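Local coordinates for protein glutaredoxin (Populus tremula x Populus tremuloides, PDB 2E7P) that probably reduces low-molecular-weight disulfides and proteins with glutathione and, in this holo form, binds a glutathione-ligated [2Fe-2S] cluster, at residues F25-C30 with G72-V77. Sequence-based numbering, arbitrary orientation.
Sequences FSKTYC and GTVPNV. With GSH (glutathione), chain H; FES (Fe2/s2 (inorganic) cluster), chain E.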
ATOM      1  N   PHE C  25      11.267   1.941   7.331  1.00 22.44           N
ATOM      2  CA  PHE C  25      10.222   1.042   7.853  1.00 22.26           C
ATOM      3  C   PHE C  25       9.017   1.019   6.901  1.00 21.85           C
ATOM      4  O   PHE C  25       8.499   2.048   6.505  1.00 21.16           O
ATOM      5  CB  PHE C  25       9.823   1.414   9.296  1.00 22.65           C
ATOM      6  CG  PHE C  25      10.971   1.337  10.283  1.00 22.10           C
ATOM      7  CD1 PHE C  25      11.254   0.160  10.962  1.00 22.74           C
ATOM      8  CD2 PHE C  25      11.744   2.456  10.545  1.00 22.63           C
ATOM      9  CE1 PHE C  25      12.274   0.095  11.899  1.00 21.68           C
ATOM     10  CE2 PHE C  25      12.794   2.396  11.453  1.00 23.79           C
ATOM     11  CZ  PHE C  25      13.051   1.205  12.136  1.00 24.13           C
ATOM     12  N   SER C  26       8.592  -0.187   6.538  1.00 21.98           N
ATOM     13  CA  SER C  26       7.768  -0.426   5.373  1.00 21.62           C
ATOM     14  C   SER C  26       6.809  -1.613   5.622  1.00 22.54           C
ATOM     15  O   SER C  26       6.925  -2.314   6.617  1.00 22.37           O
ATOM     16  CB  SER C  26       8.709  -0.713   4.186  1.00 22.75           C
ATOM     17  OG  SER C  26       8.013  -1.059   3.016  1.00 21.33           O
ATOM     18  N   LYS C  27       5.822  -1.768   4.744  1.00 23.78           N
ATOM     19  CA  LYS C  27       4.987  -2.953   4.655  1.00 23.69           C
ATOM     20  C   LYS C  27       5.072  -3.357   3.179  1.00 23.76           C
ATOM     21  O   LYS C  27       5.115  -2.490   2.284  1.00 21.89           O
ATOM     22  CB  LYS C  27       3.523  -2.659   5.021  1.00 24.86           C
ATOM     23  CG  LYS C  27       3.216  -2.298   6.495  1.00 26.21           C
ATOM     24  CD  LYS C  27       3.105  -3.490   7.391  1.00 28.64           C
ATOM     25  CE  LYS C  27       2.991  -3.048   8.856  1.00 28.14           C
ATOM     26  NZ  LYS C  27       1.568  -2.882   9.339  1.00 29.73           N
ATOM     27  N   THR C  28       5.112  -4.673   2.928  1.00 23.97           N
ATOM     28  CA  THR C  28       5.395  -5.200   1.589  1.00 23.71           C
ATOM     29  C   THR C  28       4.252  -4.881   0.631  1.00 23.43           C
ATOM     30  O   THR C  28       4.454  -4.741  -0.562  1.00 23.61           O
ATOM     31  CB  THR C  28       5.571  -6.725   1.610  1.00 24.45           C
ATOM     32  OG1 THR C  28       4.400  -7.316   2.197  1.00 23.50           O
ATOM     33  CG2 THR C  28       6.839  -7.130   2.404  1.00 22.22           C
ATOM     34  N   TYR C  29       3.049  -4.753   1.172  1.00 23.98           N
ATOM     35  CA  TYR C  29       1.872  -4.505   0.357  1.00 24.86           C
ATOM     36  C   TYR C  29       1.613  -3.024   0.007  1.00 25.37           C
ATOM     37  O   TYR C  29       0.680  -2.738  -0.757  1.00 26.69           O
ATOM     38  CB  TYR C  29       0.640  -5.120   1.042  1.00 25.69           C
ATOM     39  CG  TYR C  29       0.402  -4.597   2.439  1.00 25.80           C
ATOM     40  CD1 TYR C  29      -0.163  -3.321   2.641  1.00 25.50           C
ATOM     41  CD2 TYR C  29       0.756  -5.362   3.557  1.00 26.77           C
ATOM     42  CE1 TYR C  29      -0.369  -2.830   3.912  1.00 24.22           C
ATOM     43  CE2 TYR C  29       0.547  -4.882   4.856  1.00 25.65           C
ATOM     44  CZ  TYR C  29      -0.011  -3.616   5.013  1.00 25.76           C
ATOM     45  OH  TYR C  29      -0.205  -3.153   6.275  1.00 24.70           O
ATOM     46  N   CYS C  30       2.408  -2.080   0.539  1.00 24.58           N
ATOM     47  CA  CYS C  30       2.016  -0.684   0.438  1.00 22.14           C
ATOM     48  C   CYS C  30       2.697   0.079  -0.688  1.00 21.90           C
ATOM     49  O   CYS C  30       3.910   0.205  -0.725  1.00 21.98           O
ATOM     50  CB  CYS C  30       2.169   0.099   1.768  1.00 22.26           C
ATOM     51  SG  CYS C  30       1.325   1.759   1.734  1.00 27.01           S
ATOM     52  N   GLY C  72       2.877   6.553  13.275  1.00 23.84           N
ATOM     53  CA  GLY C  72       2.526   5.128  13.452  1.00 23.22           C
ATOM     54  C   GLY C  72       2.168   4.410  12.147  1.00 23.36           C
ATOM     55  O   GLY C  72       1.656   3.281  12.157  1.00 22.84           O
ATOM     56  N   THR C  73       2.466   5.081  11.030  1.00 21.69           N
ATOM     57  CA  THR C  73       2.156   4.622   9.697  1.00 20.64           C
ATOM     58  C   THR C  73       3.469   4.317   8.953  1.00 21.01           C
ATOM     59  O   THR C  73       4.550   4.742   9.381  1.00 20.70           O
ATOM     60  CB  THR C  73       1.412   5.731   8.899  1.00 21.08           C
ATOM     61  OG1 THR C  73       2.213   6.923   8.909  1.00 20.69           O
ATOM     62  CG2 THR C  73       0.006   6.029   9.475  1.00 18.87           C
ATOM     63  N   VAL C  74       3.365   3.580   7.846  1.00 20.12           N
ATOM     64  CA  VAL C  74       4.490   3.341   6.942  1.00 19.68           C
ATOM     65  C   VAL C  74       4.237   4.108   5.637  1.00 19.24           C
ATOM     66  O   VAL C  74       3.079   4.339   5.283  1.00 19.62           O
ATOM     67  CB  VAL C  74       4.674   1.828   6.677  1.00 20.08           C
ATOM     68  CG1 VAL C  74       5.022   1.113   7.997  1.00 19.80           C
ATOM     69  CG2 VAL C  74       3.424   1.241   6.071  1.00 19.12           C
ATOM     70  N   PRO C  75       5.299   4.524   4.920  1.00 18.35           N
ATOM     71  CA  PRO C  75       6.701   4.347   5.286  1.00 18.71           C
ATOM     72  C   PRO C  75       7.125   5.318   6.402  1.00 18.91           C
ATOM     73  O   PRO C  75       6.559   6.409   6.556  1.00 19.59           O
ATOM     74  CB  PRO C  75       7.449   4.613   3.994  1.00 18.07           C
ATOM     75  CG  PRO C  75       6.478   5.687   3.224  1.00 18.01           C
ATOM     76  CD  PRO C  75       5.103   5.265   3.642  1.00 18.33           C
ATOM     77  N   ASN C  76       8.102   4.900   7.176  1.00 19.52           N
ATOM     78  CA  ASN C  76       8.687   5.759   8.199  1.00 20.23           C
ATOM     79  C   ASN C  76      10.169   5.808   7.874  1.00 20.09           C
ATOM     80  O   ASN C  76      10.859   4.797   7.944  1.00 20.13           O
ATOM     81  CB  ASN C  76       8.401   5.189   9.593  1.00 20.10           C
ATOM     82  CG  ASN C  76       8.616   6.209  10.695  1.00 22.29           C
ATOM     83  OD1 ASN C  76       9.408   7.140  10.549  1.00 22.26           O
ATOM     84  ND2 ASN C  76       7.864   6.066  11.789  1.00 19.96           N
ATOM     85  N   VAL C  77      10.637   6.983   7.437  1.00 20.99           N
ATOM     86  CA  VAL C  77      11.961   7.109   6.841  1.00 21.23           C
ATOM     87  C   VAL C  77      12.961   7.832   7.751  1.00 22.22           C
ATOM     88  O   VAL C  77      12.682   8.907   8.277  1.00 22.90           O
ATOM     89  CB  VAL C  77      11.894   7.888   5.496  1.00 22.03           C
ATOM     90  CG1 VAL C  77      13.280   7.984   4.866  1.00 19.74           C
ATOM     91  CG2 VAL C  77      10.867   7.240   4.509  1.00 21.00           C
TER
HETATM   92  N1  GSH H1000       0.739  10.628   5.109  1.00 23.94           N
HETATM   93  CA1 GSH H1000       1.377   9.322   5.294  1.00 25.14           C
HETATM   94  C1  GSH H1000       2.630   9.297   4.466  1.00 24.57           C
HETATM   95  O11 GSH H1000       3.525   8.417   4.621  1.00 21.59           O
HETATM   96  O12 GSH H1000       2.747  10.222   3.630  1.00 26.44           O
HETATM   97  CB1 GSH H1000       0.380   8.206   4.941  1.00 24.39           C
HETATM   98  CG1 GSH H1000       0.920   6.789   5.243  1.00 22.08           C
HETATM   99  CD1 GSH H1000      -0.184   5.768   5.310  1.00 20.93           C
HETATM  100  OE1 GSH H1000      -1.362   6.084   5.226  1.00 19.52           O
HETATM  101  N2  GSH H1000       0.188   4.516   5.551  1.00 21.28           N
HETATM  102  CA2 GSH H1000      -0.799   3.437   5.680  1.00 23.48           C
HETATM  103  C2  GSH H1000      -0.473   2.670   6.944  1.00 26.61           C
HETATM  104  O2  GSH H1000       0.672   2.654   7.440  1.00 27.24           O
HETATM  105  CB2 GSH H1000      -0.723   2.500   4.432  1.00 23.13           C
HETATM  106  SG2 GSH H1000      -0.958   2.971   2.666  1.00 27.67           S
HETATM  107  N3  GSH H1000      -1.456   1.989   7.541  1.00 23.32           N
HETATM  108  CA3 GSH H1000      -1.217   1.208   8.721  1.00 25.36           C
HETATM  109  C3  GSH H1000      -0.349   0.019   8.322  1.00 30.17           C
HETATM  110  O31 GSH H1000      -0.382  -0.464   7.164  1.00 29.42           O
HETATM  111  O32 GSH H1000       0.383  -0.468   9.195  1.00 33.73           O
HETATM  112 FE1  FES E1201      -0.336   1.996   1.340  1.00  2.00          FE
HETATM  113 FE2  FES E1201      -1.930   1.305  -0.865  1.00  2.00          FE
HETATM  114  S1  FES E1201      -1.354   0.828   0.635  1.00 30.48           S
HETATM  115  S2  FES E1201      -0.899   2.633  -0.217  1.00 27.58           S
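Phe25 O is gripped by the chain around the cis peptide bond that joins Val74 to Pro75: Asn76 N donates to it at 3.0 Å, and Pro75 CA makes a CH···O contact at 3.2 Å. Phe25 N returns a bond to Asn76 O at 2.9 Å, closing an antiparallel hydrogen-bonded pair between strands 22-26 and 76-79 of the thioredoxin fold. Asn76 O also lies at the edge of the Phe25 ring, in its plane. Val74 points into the other segment, CG1 against the Ser26 backbone and CG2 on Lys27 CG at 3.6 Å, the two side chains crossing at about a right angle. Bent at chi2 (-81°) and again at chi4, the Lys27 chain brings NZ to glutathione O32 (2.7 Å), while Tyr29 OH holds the other glycyl carboxylate oxygen, O31 (2.8 Å). Val74 adds a backbone pair, N to glutathione O2 and O from glutathione N2, a two-bond, strand-like pairing made by the loop just before the cis-proline. Cys30 SG and glutathione SG2 both ligate one iron of the cluster. Anchored at its carboxylate and along its peptide backbone, glutathione is thus held with its sulfur at the same iron as Cys30, consistent with its role as a cluster ligand.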